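Local atomic coordinates of phospholyase (Arthrobacter aurescens, PDB entry 5G4I), a protein that catalyses, as a pyridoxal-phosphate-dependent lyase of the class III transaminase family, the breakdown of a phosphorylated amino substrate with release of phosphate. Residues K388-D393 / E432-S437. Numbering follows the deposited sequence.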
# COMPACT_ATOMS: atom_id res chain seq x y z
N LYS A 388 3.40 19.52 -26.17
CA LYS A 388 4.15 18.30 -26.40
C LYS A 388 5.51 18.57 -27.07
O LYS A 388 6.55 17.98 -26.77
CB LYS A 388 3.29 17.29 -27.21
CG LYS A 388 4.01 16.05 -27.58
CD LYS A 388 4.30 15.18 -26.44
CE LYS A 388 4.73 13.76 -26.93
NZ LYS A 388 5.41 13.10 -25.82
N ILE A 389 5.46 19.46 -28.08
CA ILE A 389 6.71 19.92 -28.78
C ILE A 389 7.75 20.45 -27.76
O ILE A 389 8.95 20.05 -27.78
CB ILE A 389 6.40 21.00 -29.88
CG1 ILE A 389 5.70 20.32 -31.07
CG2 ILE A 389 7.65 21.71 -30.30
CD1 ILE A 389 5.16 21.28 -32.14
N LEU A 390 7.26 21.31 -26.86
CA LEU A 390 8.15 21.87 -25.81
C LEU A 390 8.74 20.79 -24.85
O LEU A 390 9.94 20.84 -24.50
CB LEU A 390 7.44 22.91 -25.02
CG LEU A 390 7.02 24.24 -25.74
CD1 LEU A 390 6.02 25.05 -24.93
CD2 LEU A 390 8.25 25.11 -26.01
N ILE A 391 7.88 19.87 -24.44
CA ILE A 391 8.39 18.78 -23.55
C ILE A 391 9.48 17.91 -24.21
O ILE A 391 10.53 17.63 -23.62
CB ILE A 391 7.18 17.92 -23.06
CG1 ILE A 391 6.34 18.74 -22.13
CG2 ILE A 391 7.63 16.61 -22.42
CD1 ILE A 391 4.93 18.15 -21.88
N GLU A 392 9.25 17.52 -25.51
CA GLU A 392 10.26 16.74 -26.21
C GLU A 392 11.54 17.56 -26.51
O GLU A 392 12.67 17.02 -26.44
CB GLU A 392 9.64 16.16 -27.48
CG GLU A 392 8.55 15.12 -27.22
CD GLU A 392 9.04 13.72 -26.81
OE1 GLU A 392 10.24 13.48 -26.86
OE2 GLU A 392 8.11 12.84 -26.57
N ASP A 393 11.35 18.85 -26.90
CA ASP A 393 12.49 19.71 -27.16
C ASP A 393 13.39 19.94 -25.90
O ASP A 393 14.61 19.88 -25.90
CB ASP A 393 12.05 21.06 -27.77
CG ASP A 393 13.24 21.91 -28.19
OD1 ASP A 393 14.00 21.46 -29.04
OD2 ASP A 393 13.43 22.95 -27.66
N GLU A 432 13.15 29.37 -22.33
CA GLU A 432 13.08 30.54 -23.25
C GLU A 432 13.55 30.26 -24.67
O GLU A 432 12.85 30.67 -25.60
CB GLU A 432 13.87 31.72 -22.71
CG GLU A 432 13.21 32.28 -21.48
CD GLU A 432 13.54 33.88 -21.33
OE1 GLU A 432 12.92 34.66 -22.08
OE2 GLU A 432 14.32 34.15 -20.51
N LEU A 433 14.65 29.55 -24.82
CA LEU A 433 15.13 29.18 -26.13
C LEU A 433 14.18 28.21 -26.85
O LEU A 433 13.91 28.32 -28.08
CB LEU A 433 16.54 28.64 -26.04
CG LEU A 433 17.62 29.66 -25.56
CD1 LEU A 433 18.86 28.94 -25.22
CD2 LEU A 433 17.85 30.83 -26.53
N SER A 434 13.62 27.27 -26.11
CA SER A 434 12.60 26.39 -26.66
C SER A 434 11.34 27.13 -27.16
O SER A 434 10.81 26.87 -28.29
CB SER A 434 12.33 25.25 -25.60
OG SER A 434 11.55 24.20 -26.25
N LEU A 435 10.76 28.02 -26.38
CA LEU A 435 9.63 28.87 -26.71
C LEU A 435 9.94 29.66 -28.01
O LEU A 435 9.08 29.79 -28.93
CB LEU A 435 9.22 29.79 -25.59
CG LEU A 435 8.46 29.11 -24.45
CD1 LEU A 435 8.45 30.05 -23.26
CD2 LEU A 435 7.03 28.74 -24.79
N ALA A 436 11.16 30.18 -28.07
CA ALA A 436 11.50 31.02 -29.21
C ALA A 436 11.53 30.20 -30.50
O ALA A 436 11.36 30.78 -31.57
CB ALA A 436 12.81 31.73 -28.97
N SER A 437 11.75 28.89 -30.43
CA SER A 437 11.77 27.99 -31.57
C SER A 437 10.37 27.59 -32.10
O SER A 437 10.27 26.94 -33.18
CB SER A 437 12.48 26.71 -31.18
OG SER A 437 13.86 26.87 -31.25
O HOH W 1 14.41 24.30 -30.10
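Ser434 and Asp393 join two helices, 384-396 and 421-436, in the C-terminal part of this fold-type-I PLP enzyme of the class III aminotransferase family; the local axes approach to 10.0 Å at 133°, an oblique pairing that runs in partly opposed directions. Both side chains leave their backbones toward the other helix. With chi1 at -174°, Asp393 CG stands opposite the backbone N, carrying the carboxylate toward the second helix, where Ser434 OG donates to Asp393 OD2 over 2.7 Å. The acceptor uses its anti lone pair, the one turned from OD1. Arg397 NE forms a salt bridge to the same OD2, so this oxygen takes the Ser434 hydroxyl, the Arg397 guanidinium and, weakly, a water, an environment that would probably favour the carboxylate's ionised form. Next to the polar pair, Leu390 is the nearest match to Ser434 in the backbone, with their CA atoms 6.4 Å apart. Its two methyls divide the work: CD2 lies against Ser434 OG at 3.4 Å, while CD1 meets Leu435 CD2 at 3.8 Å. Although Leu435 sets out from its backbone away from the first helix, its CD2 methyl still reaches Leu390, and the two leucine side chains cross at a slant. Leu435 also touches Ile352 of helix 334-355, extending the apolar packing to a third helix. The water donates its weak hydrogen bond to Asp393 OD2 over 3.0 Å.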